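Local coordinates for protein transcriptional regulator, TetR family (Legionella pneumophila subsp. pneumophila str. Philadelphia 1, PDB 3ON4) that probably binds DNA through an N-terminal helix-turn-helix domain and regulates transcription as a TetR-family dimer, at residues A[27-32]-A[116-121]; A[63-68]-A[128-133]; A[102-107]-A[169-174]; A[114-117]-A[123-126]. All coordinates share one frame; numbering follows the deposited sequence.

Contact 1: residues A[27-32]-A[116-121]; sequences GYNAFS and FQSLPV
Asn-29 and Tyr-28 belong to the loop that runs from helix 11-26 into helix 33-40, in the probable DNA-binding domain, and they meet Ser-118 and Leu-119 in the loop just before helix 121-144 of the C-terminal domain. The amide of Asn-29 carries the polar half: ND2 donates to OG of Ser-118 at 2.8 Å, with an N-H...O angle of 164° and the oxygen in the plane of the amide. That same OG also hydrogen-bonds Asp-115 O, so the hydroxyl is gripped from two residues. A water donates both to Asn-29 OD1, 2.7 Å away, and to Ser-118 O, at 2.8 Å, so both branches of the amide are held. Beside this polar pair the Tyr-28 ring is brought to Leu-119 by a chi1 of -177°, which turns CG away from the backbone N; CD2 of the ring lies 3.7 Å from CD2 of the leucine, the two side chains crossing at a slant. Asn-29 also packs on Ala-30 of the second subunit. An N-terminal DNA-binding domain packed on a helical C-terminal domain is the two-domain layout of the TetR family, and this contact is part of that junction here.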
loop_
_atom_site.group_PDB
_atom_site.type_symbol
_atom_site.label_atom_id
_atom_site.label_comp_id
_atom_site.label_asym_id
_atom_site.label_seq_id
_atom_site.Cartn_x
_atom_site.Cartn_y
_atom_site.Cartn_z
ATOM N N GLY A 27 6.162 -6.853 7.091
ATOM C CA GLY A 27 5.513 -5.749 7.793
ATOM C C GLY A 27 5.896 -5.715 9.256
ATOM O O GLY A 27 6.213 -6.743 9.835
ATOM N N TYR A 28 5.853 -4.519 9.841
ATOM C CA TYR A 28 6.277 -4.267 11.222
ATOM C C TYR A 28 5.578 -5.124 12.261
ATOM O O TYR A 28 6.192 -5.516 13.217
ATOM C CB TYR A 28 6.025 -2.797 11.548
ATOM C CG TYR A 28 6.466 -2.333 12.924
ATOM C CD1 TYR A 28 7.804 -2.041 13.193
ATOM C CD2 TYR A 28 5.554 -2.169 13.949
ATOM C CE1 TYR A 28 8.210 -1.603 14.448
ATOM C CE2 TYR A 28 5.958 -1.735 15.205
ATOM C CZ TYR A 28 7.298 -1.450 15.440
ATOM O OH TYR A 28 7.676 -1.013 16.686
ATOM N N ASN A 29 4.285 -5.380 12.092
ATOM C CA ASN A 29 3.517 -6.189 13.045
ATOM C C ASN A 29 3.640 -7.715 12.809
ATOM O O ASN A 29 2.939 -8.518 13.436
ATOM C CB ASN A 29 2.045 -5.771 13.023
ATOM C CG ASN A 29 1.839 -4.347 13.523
ATOM O OD1 ASN A 29 2.443 -3.942 14.528
ATOM N ND2 ASN A 29 0.982 -3.588 12.835
ATOM N N ALA A 30 4.521 -8.093 11.883
ATOM C CA ALA A 30 4.749 -9.478 11.551
ATOM C C ALA A 30 6.218 -9.887 11.692
ATOM O O ALA A 30 6.647 -10.859 11.065
ATOM C CB ALA A 30 4.291 -9.733 10.119
ATOM N N PHE A 31 7.015 -9.160 12.468
ATOM C CA PHE A 31 8.314 -9.683 12.864
ATOM C C PHE A 31 8.525 -9.371 14.333
ATOM O O PHE A 31 7.848 -8.507 14.897
ATOM C CB PHE A 31 9.445 -9.083 12.037
ATOM C CG PHE A 31 9.936 -7.767 12.575
ATOM C CD1 PHE A 31 9.240 -6.602 12.327
ATOM C CD2 PHE A 31 11.075 -7.712 13.375
ATOM C CE1 PHE A 31 9.664 -5.379 12.857
ATOM C CE2 PHE A 31 11.501 -6.492 13.931
ATOM C CZ PHE A 31 10.804 -5.329 13.655
ATOM N N SER A 32 9.471 -10.066 14.940
ATOM C CA SER A 32 9.799 -9.888 16.350
ATOM C C SER A 32 11.316 -9.826 16.524
ATOM O O SER A 32 12.061 -10.225 15.650
ATOM C CB SER A 32 9.248 -11.056 17.165
ATOM O OG SER A 32 10.008 -12.231 16.924
ATOM N N PHE A 116 0.059 2.213 9.522
ATOM C CA PHE A 116 0.173 3.528 10.205
ATOM C C PHE A 116 -0.634 3.658 11.489
ATOM O O PHE A 116 -0.100 4.084 12.530
ATOM C CB PHE A 116 -0.196 4.621 9.206
ATOM C CG PHE A 116 0.256 5.992 9.590
ATOM C CD1 PHE A 116 1.538 6.420 9.268
ATOM C CD2 PHE A 116 -0.603 6.866 10.220
ATOM C CE1 PHE A 116 1.948 7.694 9.577
ATOM C CE2 PHE A 116 -0.190 8.149 10.554
ATOM C CZ PHE A 116 1.091 8.559 10.215
ATOM N N GLN A 117 -1.918 3.300 11.450
ATOM C CA GLN A 117 -2.775 3.489 12.616
ATOM C C GLN A 117 -2.382 2.596 13.810
ATOM O O GLN A 117 -2.732 2.902 14.946
ATOM C CB GLN A 117 -4.231 3.271 12.257
ATOM C CG GLN A 117 -4.782 4.302 11.296
ATOM C CD GLN A 117 -4.715 5.706 11.882
ATOM O OE1 GLN A 117 -3.697 6.366 11.796
ATOM N NE2 GLN A 117 -5.804 6.157 12.460
ATOM N N SER A 118 -1.630 1.528 13.556
ATOM C CA SER A 118 -1.202 0.628 14.619
ATOM C C SER A 118 0.142 1.053 15.236
ATOM O O SER A 118 0.572 0.467 16.242
ATOM C CB SER A 118 -1.076 -0.817 14.085
ATOM O OG SER A 118 0.119 -0.981 13.316
ATOM N N LEU A 119 0.796 2.048 14.638
ATOM C CA LEU A 119 2.164 2.423 15.015
ATOM C C LEU A 119 2.221 3.464 16.131
ATOM O O LEU A 119 1.362 4.321 16.231
ATOM C CB LEU A 119 2.915 2.983 13.806
ATOM C CG LEU A 119 3.021 2.125 12.544
ATOM C CD1 LEU A 119 3.629 2.932 11.383
ATOM C CD2 LEU A 119 3.842 0.869 12.821
ATOM N N PRO A 120 3.262 3.404 16.967
ATOM C CA PRO A 120 3.521 4.513 17.855
ATOM C C PRO A 120 3.742 5.810 17.064
ATOM O O PRO A 120 4.203 5.773 15.923
ATOM C CB PRO A 120 4.801 4.086 18.575
ATOM C CG PRO A 120 4.780 2.600 18.508
ATOM C CD PRO A 120 4.191 2.276 17.196
ATOM N N VAL A 121 3.429 6.939 17.681
ATOM C CA VAL A 121 3.519 8.228 16.998
ATOM C C VAL A 121 4.950 8.530 16.502
ATOM O O VAL A 121 5.138 9.101 15.417
ATOM C CB VAL A 121 3.027 9.372 17.907
ATOM C CG1 VAL A 121 3.357 10.729 17.304
ATOM C CG2 VAL A 121 1.518 9.217 18.174
HETATM O O HOH W 1 2.440 -1.584 15.933
#

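Contact 2: residues A[63-68]-A[128-133]; sequences SWHTDK and KKFFEL
Two helical segments, 63-68 on helix 54-77 and 128-133 on helix 121-144, run side by side in the same direction, their short axes 9.9 Å apart at closest approach and only 9° from parallel. The backbones come nearest at Thr-66 and Phe-130, whose CA atoms are 5.7 Å apart, and the side chains of these two residues do most of the filling. Thr-66 sets its hydroxyl against the phenyl rim: OG1 sits 3.6 Å from CD1 of Phe-130, near the plane of the ring. With chi1 at -56° the oxygen lies beside the threonine's own backbone N, where it hydrogen-bonds Ile-62 O one turn earlier, while the methyl CG2 goes the other way and slides past Leu-133, 4.1 Å from its CD1. His-65 meets the next carbon along the same edge of the phenyl: its CD2 is 3.6 Å from Phe-130 CE1, which lies near the imidazole plane. The two rings form an oblique pair, inclined by 38° with centroids 5.7 Å apart. The ND1 atom of the imidazole is hydrogen-bonded to Glu-20 on helix 11-26, which helps to set the rotation of the ring and links this helix pair to the N-terminal domain. Since both polar side chains find their partners within their own helix or on helix 11-26, what crosses between the two helices is van der Waals contact alone, with the carbon edge of the imidazole and the phenyl rim doing the work; the Glu-20 carboxylate, which also pairs with Lys-68, may favour a protonated His-65.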
loop_
_atom_site.group_PDB
_atom_site.type_symbol
_atom_site.label_atom_id
_atom_site.label_comp_id
_atom_site.label_asym_id
_atom_site.label_seq_id
_atom_site.Cartn_x
_atom_site.Cartn_y
_atom_site.Cartn_z
ATOM N N SER A 63 14.557 5.896 9.958
ATOM C CA SER A 63 15.496 7.000 9.886
ATOM C C SER A 63 16.729 6.666 9.009
ATOM O O SER A 63 17.126 7.462 8.146
ATOM C CB SER A 63 15.908 7.441 11.302
ATOM O OG SER A 63 16.791 8.545 11.261
ATOM N N TRP A 64 17.313 5.480 9.238
ATOM C CA TRP A 64 18.419 4.980 8.438
ATOM C C TRP A 64 18.056 4.848 6.950
ATOM O O TRP A 64 18.796 5.312 6.051
ATOM C CB TRP A 64 18.794 3.614 8.973
ATOM C CG TRP A 64 19.919 2.942 8.307
ATOM C CD1 TRP A 64 21.148 3.468 8.024
ATOM C CD2 TRP A 64 19.955 1.576 7.886
ATOM N NE1 TRP A 64 21.941 2.515 7.419
ATOM C CE2 TRP A 64 21.233 1.340 7.337
ATOM C CE3 TRP A 64 19.018 0.523 7.909
ATOM C CZ2 TRP A 64 21.605 0.092 6.812
ATOM C CZ3 TRP A 64 19.387 -0.704 7.388
ATOM C CH2 TRP A 64 20.667 -0.913 6.852
ATOM N N HIS A 65 16.900 4.236 6.694
ATOM C CA HIS A 65 16.447 4.015 5.328
ATOM C C HIS A 65 16.240 5.339 4.607
ATOM O O HIS A 65 16.604 5.460 3.439
ATOM C CB HIS A 65 15.126 3.237 5.327
ATOM C CG HIS A 65 14.648 2.820 3.965
ATOM N ND1 HIS A 65 15.089 1.677 3.342
ATOM C CD2 HIS A 65 13.697 3.344 3.153
ATOM C CE1 HIS A 65 14.465 1.536 2.184
ATOM N NE2 HIS A 65 13.606 2.530 2.049
ATOM N N THR A 66 15.631 6.309 5.286
ATOM C CA THR A 66 15.420 7.643 4.703
ATOM C C THR A 66 16.747 8.330 4.349
ATOM O O THR A 66 16.874 8.945 3.284
ATOM C CB THR A 66 14.597 8.549 5.627
ATOM O OG1 THR A 66 13.340 7.909 5.933
ATOM C CG2 THR A 66 14.333 9.922 4.956
ATOM N N ASP A 67 17.734 8.211 5.233
ATOM C CA ASP A 67 19.055 8.749 4.973
ATOM C C ASP A 67 19.699 8.113 3.738
ATOM O O ASP A 67 20.347 8.798 2.956
ATOM C CB ASP A 67 19.970 8.535 6.180
ATOM C CG ASP A 67 19.688 9.504 7.319
ATOM O OD1 ASP A 67 18.952 10.502 7.127
ATOM O OD2 ASP A 67 20.235 9.268 8.419
ATOM N N LYS A 68 19.549 6.801 3.598
ATOM C CA LYS A 68 20.063 6.078 2.442
ATOM C C LYS A 68 19.395 6.529 1.147
ATOM O O LYS A 68 20.088 6.796 0.157
ATOM C CB LYS A 68 19.884 4.574 2.587
ATOM C CG LYS A 68 20.813 3.950 3.630
ATOM C CD LYS A 68 20.892 2.441 3.488
ATOM C CE LYS A 68 19.629 1.733 3.964
ATOM N NZ LYS A 68 19.783 0.247 3.820
ATOM N N LYS A 128 6.111 9.729 7.845
ATOM C CA LYS A 128 5.691 10.945 7.139
ATOM C C LYS A 128 6.897 11.706 6.575
ATOM O O LYS A 128 6.833 12.245 5.460
ATOM C CB LYS A 128 4.833 11.847 8.042
ATOM C CG LYS A 128 3.455 11.268 8.257
ATOM C CD LYS A 128 2.484 12.232 8.923
ATOM C CE LYS A 128 2.650 12.265 10.419
ATOM N NZ LYS A 128 1.862 13.383 11.042
ATOM N N LYS A 129 7.984 11.729 7.342
ATOM C CA LYS A 129 9.221 12.377 6.919
ATOM C C LYS A 129 9.788 11.758 5.652
ATOM O O LYS A 129 10.262 12.474 4.771
ATOM C CB LYS A 129 10.279 12.317 8.018
ATOM C CG LYS A 129 10.148 13.349 9.083
ATOM C CD LYS A 129 11.415 13.378 9.936
ATOM C CE LYS A 129 12.564 14.107 9.229
ATOM N NZ LYS A 129 13.818 14.186 10.053
ATOM N N PHE A 130 9.705 10.434 5.548
ATOM C CA PHE A 130 10.132 9.682 4.352
ATOM C C PHE A 130 9.379 10.136 3.102
ATOM O O PHE A 130 9.994 10.489 2.082
ATOM C CB PHE A 130 9.945 8.178 4.581
ATOM C CG PHE A 130 10.217 7.301 3.371
ATOM C CD1 PHE A 130 11.499 6.901 3.057
ATOM C CD2 PHE A 130 9.179 6.882 2.547
ATOM C CE1 PHE A 130 11.755 6.085 1.965
ATOM C CE2 PHE A 130 9.429 6.073 1.429
ATOM C CZ PHE A 130 10.719 5.661 1.152
ATOM N N PHE A 131 8.051 10.161 3.183
ATOM C CA PHE A 131 7.259 10.598 2.038
ATOM C C PHE A 131 7.449 12.078 1.698
ATOM O O PHE A 131 7.531 12.435 0.523
ATOM C CB PHE A 131 5.792 10.213 2.214
ATOM C CG PHE A 131 5.574 8.735 2.017
ATOM C CD1 PHE A 131 5.760 8.173 0.764
ATOM C CD2 PHE A 131 5.289 7.899 3.091
ATOM C CE1 PHE A 131 5.629 6.805 0.575
ATOM C CE2 PHE A 131 5.147 6.542 2.899
ATOM C CZ PHE A 131 5.322 5.992 1.647
ATOM N N GLU A 132 7.529 12.920 2.723
ATOM C CA GLU A 132 7.779 14.345 2.526
ATOM C C GLU A 132 9.091 14.560 1.766
ATOM O O GLU A 132 9.143 15.388 0.873
ATOM C CB GLU A 132 7.784 15.083 3.884
ATOM C CG GLU A 132 6.360 15.229 4.419
ATOM C CD GLU A 132 6.276 15.548 5.901
ATOM O OE1 GLU A 132 7.318 15.895 6.514
ATOM O OE2 GLU A 132 5.138 15.443 6.444
ATOM N N LEU A 133 10.126 13.789 2.091
ATOM C CA LEU A 133 11.409 13.894 1.403
ATOM C C LEU A 133 11.300 13.490 -0.070
ATOM O O LEU A 133 11.815 14.179 -0.941
ATOM C CB LEU A 133 12.454 13.029 2.082
ATOM C CG LEU A 133 13.878 13.190 1.544
ATOM C CD1 LEU A 133 14.893 13.244 2.698
ATOM C CD2 LEU A 133 14.170 12.068 0.587
#

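Contact 3: residues A[102-107]-A[169-174]; sequences SENKMC and LARLYG
Arg-171 leaves its helix with chi1 at 64°, which tucks CG in on the side flanked by both its own N and its own C, and a bend at chi3 of -73° then turns the guanidinium against the backbone of loop 102-107. Asn-104 answers with a chi1 of -163° that swings its amide across to the helix end. The result is a reciprocal grip. NE of Arg-171 donates to Asn-104 O at 2.8 Å, tilted some way out of the carbonyl plane, and a longer, weak bond from NH2 reaches the same oxygen; in return Asn-104 ND2 donates to Arg-171 O at 3.0 Å, almost dead straight and on a lone pair. The amide oxygen, Asn-104 OD1, lies 3.2 Å from Arg-171 CB.

This joins the loop between helices 84-98 and 108-115 to the C-terminal end of helix 149-173, where chain direction is about to change at Gly-174, inside the helical C-terminal domain of the TetR fold. NH2 also bonds Lys-25 O, from helix 11-26, so the arginine bridges to the DNA-binding domain as well. A water accepts from Arg-171 NH2 at 2.9 Å and donates to Glu-103 O. Over one face of the guanidinium lies the CB of Met-106, a selenomethionine in this crystal, 3.7 Å from Arg-171 NE; the two side chains cross at about a right angle, and the rest of the Met-106 side chain packs on Glu-164, Leu-167 and Leu-168 of helix 149-173.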
loop_
_atom_site.group_PDB
_atom_site.type_symbol
_atom_site.label_atom_id
_atom_site.label_comp_id
_atom_site.label_asym_id
_atom_site.label_seq_id
_atom_site.Cartn_x
_atom_site.Cartn_y
_atom_site.Cartn_z
ATOM N N SER A 102 14.858 -6.832 -4.879
ATOM C CA SER A 102 15.525 -7.388 -3.696
ATOM C C SER A 102 14.565 -8.332 -2.971
ATOM O O SER A 102 13.801 -7.925 -2.089
ATOM C CB SER A 102 15.987 -6.266 -2.763
ATOM O OG SER A 102 16.637 -6.784 -1.610
ATOM N N GLU A 103 14.555 -9.592 -3.400
ATOM C CA GLU A 103 13.721 -10.617 -2.779
ATOM C C GLU A 103 12.250 -10.208 -2.632
ATOM O O GLU A 103 11.628 -10.461 -1.603
ATOM C CB GLU A 103 14.327 -11.046 -1.432
ATOM C CG GLU A 103 15.766 -11.594 -1.590
ATOM C CD GLU A 103 16.433 -12.046 -0.283
ATOM O OE1 GLU A 103 15.853 -11.864 0.807
ATOM O OE2 GLU A 103 17.550 -12.588 -0.363
ATOM N N ASN A 104 11.724 -9.572 -3.674
ATOM C CA ASN A 104 10.299 -9.246 -3.807
ATOM C C ASN A 104 9.784 -8.375 -2.655
ATOM O O ASN A 104 8.624 -8.492 -2.259
ATOM C CB ASN A 104 9.478 -10.534 -3.885
ATOM C CG ASN A 104 8.087 -10.310 -4.430
ATOM O OD1 ASN A 104 7.903 -9.611 -5.436
ATOM N ND2 ASN A 104 7.102 -10.897 -3.782
ATOM N N LYS A 105 10.646 -7.486 -2.157
ATOM C CA LYS A 105 10.295 -6.571 -1.095
ATOM C C LYS A 105 9.342 -5.455 -1.500
ATOM O O LYS A 105 9.294 -5.030 -2.661
ATOM C CB LYS A 105 11.543 -5.949 -0.478
ATOM C CG LYS A 105 12.299 -6.890 0.457
ATOM C CD LYS A 105 13.708 -6.408 0.692
ATOM C CE LYS A 105 14.614 -7.492 1.236
ATOM N NZ LYS A 105 16.029 -7.040 1.199
HETATM N N MSE A 106 8.580 -4.989 -0.515
HETATM C CA MSE A 106 7.789 -3.778 -0.666
HETATM C C MSE A 106 8.632 -2.590 -0.208
HETATM O O MSE A 106 9.604 -2.748 0.546
HETATM C CB MSE A 106 6.521 -3.906 0.195
HETATM C CG MSE A 106 5.562 -2.730 0.189
HETATM SE SE MSE A 106 4.974 -2.235 -1.594
HETATM C CE MSE A 106 3.994 -0.635 -1.135
ATOM N N CYS A 107 8.240 -1.398 -0.641
ATOM C CA CYS A 107 8.805 -0.148 -0.133
ATOM C C CYS A 107 8.686 -0.112 1.381
ATOM O O CYS A 107 7.609 -0.400 1.907
ATOM C CB CYS A 107 8.007 1.031 -0.698
ATOM S SG CYS A 107 8.514 2.681 -0.067
ATOM N N LEU A 169 0.939 -4.259 -5.763
ATOM C CA LEU A 169 0.259 -5.263 -6.548
ATOM C C LEU A 169 1.236 -6.154 -7.328
ATOM O O LEU A 169 0.956 -7.346 -7.492
ATOM C CB LEU A 169 -0.774 -4.617 -7.490
ATOM C CG LEU A 169 -1.827 -3.803 -6.737
ATOM C CD1 LEU A 169 -2.808 -3.176 -7.696
ATOM C CD2 LEU A 169 -2.545 -4.686 -5.718
ATOM N N ALA A 170 2.342 -5.597 -7.835
ATOM C CA ALA A 170 3.305 -6.409 -8.594
ATOM C C ALA A 170 3.817 -7.574 -7.779
ATOM O O ALA A 170 3.973 -8.673 -8.296
ATOM C CB ALA A 170 4.496 -5.568 -9.117
ATOM N N ARG A 171 4.068 -7.344 -6.492
ATOM C CA ARG A 171 4.764 -8.348 -5.700
ATOM C C ARG A 171 3.850 -9.488 -5.262
ATOM O O ARG A 171 4.321 -10.483 -4.770
ATOM C CB ARG A 171 5.506 -7.705 -4.520
ATOM C CG ARG A 171 4.652 -7.044 -3.517
ATOM C CD ARG A 171 5.542 -6.259 -2.519
ATOM N NE ARG A 171 6.271 -7.125 -1.593
ATOM C CZ ARG A 171 5.807 -7.619 -0.442
ATOM N NH1 ARG A 171 4.562 -7.377 -0.016
ATOM N NH2 ARG A 171 6.594 -8.382 0.286
ATOM N N LEU A 172 2.544 -9.354 -5.450
ATOM C CA LEU A 172 1.650 -10.469 -5.193
ATOM C C LEU A 172 1.769 -11.604 -6.201
ATOM O O LEU A 172 1.680 -12.791 -5.826
ATOM C CB LEU A 172 0.202 -10.006 -5.229
ATOM C CG LEU A 172 -0.185 -8.806 -4.375
ATOM C CD1 LEU A 172 -1.701 -8.709 -4.390
ATOM C CD2 LEU A 172 0.356 -8.911 -2.955
ATOM N N TYR A 173 1.958 -11.214 -7.463
ATOM C CA TYR A 173 1.789 -12.070 -8.633
ATOM C C TYR A 173 3.092 -12.333 -9.395
ATOM O O TYR A 173 3.128 -13.175 -10.289
ATOM C CB TYR A 173 0.875 -11.350 -9.639
ATOM C CG TYR A 173 -0.575 -11.098 -9.252
ATOM C CD1 TYR A 173 -1.483 -12.137 -9.192
ATOM C CD2 TYR A 173 -1.047 -9.812 -9.034
ATOM C CE1 TYR A 173 -2.820 -11.905 -8.874
ATOM C CE2 TYR A 173 -2.376 -9.570 -8.713
ATOM C CZ TYR A 173 -3.258 -10.621 -8.641
ATOM O OH TYR A 173 -4.582 -10.402 -8.323
ATOM N N GLY A 174 4.140 -11.578 -9.099
ATOM C CA GLY A 174 5.286 -11.498 -9.993
ATOM C C GLY A 174 4.892 -10.883 -11.318
ATOM O O GLY A 174 5.498 -11.167 -12.363
HETATM O O HOH W 2 8.934 -10.100 0.147
#

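Contact 4: residues A[114-117]-A[123-126]; sequences SDFQ and IQNQ. With NA (sodium ion), chain I.
Stacking comes first here: the side chain of Gln-124 lies flat over one face of the Phe-116 ring, amide and phenyl planes only 7° apart. CG of the glutamine stands 3.7 Å from the ring centroid, almost on the ring normal, a CH-pi contact, and its CB comes within 3.4 Å of Phe-116 CZ. Beyond CG the glutamine chain is extended, chi2 -177°, which carries the amide over the CD2-CE2 side of the ring, toward the Phe-116 carbonyl.

The hydrogen bonding starts there. Gln-124 NE2 donates to Phe-116 O at 2.8 Å, in a practically linear bond whose oxygen lies in the amide plane, although the donor sits well above the plane of the carbonyl. The second N-H of the amide goes to a water 3.0 Å from Gln-124 NE2, and that water donates to Gln-117 OE1. One amide nitrogen therefore ties the short 3-10 turn to helix 121-144 directly and through solvent.

Metal binding occupies the start of the first segment. A sodium ion is held by Ser-114 OG and by Asp-115 OD1, each at 2.5 Å, and by two waters; one of these also donates to Asp-115 OD2. The same two residues of the second subunit, Ser-114 and Asp-115, complete the shell, giving six ligands in all, and Ser-114 OG is further hydrogen-bonded to Met-111 O. At the end of helix 108-115, the paired serines and aspartates thus make a shared sodium site in the interface of a TetR-family dimer.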
loop_
_atom_site.group_PDB
_atom_site.type_symbol
_atom_site.label_atom_id
_atom_site.label_comp_id
_atom_site.label_asym_id
_atom_site.label_seq_id
_atom_site.Cartn_x
_atom_site.Cartn_y
_atom_site.Cartn_z
ATOM N N SER A 114 0.907 1.422 5.368
ATOM C CA SER A 114 -0.195 0.469 5.527
ATOM C C SER A 114 -0.515 0.199 7.019
ATOM O O SER A 114 -1.689 0.063 7.400
ATOM C CB SER A 114 0.087 -0.846 4.780
ATOM O OG SER A 114 1.044 -1.669 5.455
ATOM N N ASP A 115 0.529 0.133 7.844
ATOM C CA ASP A 115 0.398 -0.193 9.261
ATOM C C ASP A 115 0.154 1.035 10.147
ATOM O O ASP A 115 0.021 0.895 11.366
ATOM C CB ASP A 115 1.687 -0.877 9.745
ATOM C CG ASP A 115 1.973 -2.173 9.016
ATOM O OD1 ASP A 115 1.009 -2.867 8.630
ATOM O OD2 ASP A 115 3.161 -2.481 8.812
ATOM N N PHE A 116 0.059 2.213 9.522
ATOM C CA PHE A 116 0.173 3.528 10.205
ATOM C C PHE A 116 -0.634 3.658 11.489
ATOM O O PHE A 116 -0.100 4.084 12.530
ATOM C CB PHE A 116 -0.196 4.621 9.206
ATOM C CG PHE A 116 0.256 5.992 9.590
ATOM C CD1 PHE A 116 1.538 6.420 9.268
ATOM C CD2 PHE A 116 -0.603 6.866 10.220
ATOM C CE1 PHE A 116 1.948 7.694 9.577
ATOM C CE2 PHE A 116 -0.190 8.149 10.554
ATOM C CZ PHE A 116 1.091 8.559 10.215
ATOM N N GLN A 117 -1.918 3.300 11.450
ATOM C CA GLN A 117 -2.775 3.489 12.616
ATOM C C GLN A 117 -2.382 2.596 13.810
ATOM O O GLN A 117 -2.732 2.902 14.946
ATOM C CB GLN A 117 -4.231 3.271 12.257
ATOM C CG GLN A 117 -4.782 4.302 11.296
ATOM C CD GLN A 117 -4.715 5.706 11.882
ATOM O OE1 GLN A 117 -3.697 6.366 11.796
ATOM N NE2 GLN A 117 -5.804 6.157 12.460
ATOM N N ILE A 123 7.034 6.536 15.209
ATOM C CA ILE A 123 7.263 5.858 13.939
ATOM C C ILE A 123 6.424 6.511 12.842
ATOM O O ILE A 123 6.890 6.696 11.704
ATOM C CB ILE A 123 6.985 4.349 14.059
ATOM C CG1 ILE A 123 7.955 3.724 15.094
ATOM C CG2 ILE A 123 7.138 3.655 12.738
ATOM C CD1 ILE A 123 7.713 2.219 15.314
ATOM N N GLN A 124 5.176 6.819 13.169
ATOM C CA GLN A 124 4.304 7.572 12.264
ATOM C C GLN A 124 5.006 8.816 11.721
ATOM O O GLN A 124 5.018 9.057 10.513
ATOM C CB GLN A 124 3.019 8.005 12.985
ATOM C CG GLN A 124 2.055 6.877 13.286
ATOM C CD GLN A 124 0.776 7.376 13.922
ATOM O OE1 GLN A 124 0.738 8.468 14.485
ATOM N NE2 GLN A 124 -0.257 6.572 13.867
ATOM N N ASN A 125 5.582 9.604 12.624
ATOM C CA ASN A 125 6.271 10.840 12.249
ATOM C C ASN A 125 7.508 10.585 11.348
ATOM O O ASN A 125 7.755 11.321 10.386
ATOM C CB ASN A 125 6.592 11.693 13.499
ATOM C CG ASN A 125 5.330 12.300 14.126
ATOM O OD1 ASN A 125 4.218 12.109 13.625
ATOM N ND2 ASN A 125 5.497 13.016 15.224
ATOM N N GLN A 126 8.237 9.501 11.590
ATOM C CA GLN A 126 9.369 9.172 10.707
ATOM C C GLN A 126 8.884 8.733 9.332
ATOM O O GLN A 126 9.479 9.084 8.300
ATOM C CB GLN A 126 10.252 8.078 11.304
ATOM C CG GLN A 126 10.941 8.462 12.560
ATOM C CD GLN A 126 12.038 9.498 12.372
ATOM O OE1 GLN A 126 12.646 9.617 11.296
ATOM N NE2 GLN A 126 12.285 10.264 13.421
HETATM NA NA NA I . 0.412 -3.850 6.438
HETATM O O HOH W 3 2.770 -4.205 6.406
HETATM O O HOH W 4 -3.082 7.636 14.276
HETATM O O HOH W 5 -1.829 -3.748 7.061
#

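From the N terminus, helix 11-26 leads into the loop 27-32, where contact 1 opens; it closes at 116-121, tying the DNA-binding domain to the C-terminal one. Contact 2 starts inside that span and closes beyond it, crossing contact 1 and joining helices 54-77 and 121-144. Contact 3 crosses both, joining the loop before helix 108-115 to the end of helix 149-173. Contact 4, nested within contacts 2 and 3, joins the end of helix 108-115 to helix 121-144 and shares Phe-116 and Gln-117 with contact 1. Lys-128 on Phe-116 connects contact 2 to contacts 1 and 4; Phe-130 on Cys-107 connects it to contact 3. All four touch the second subunit.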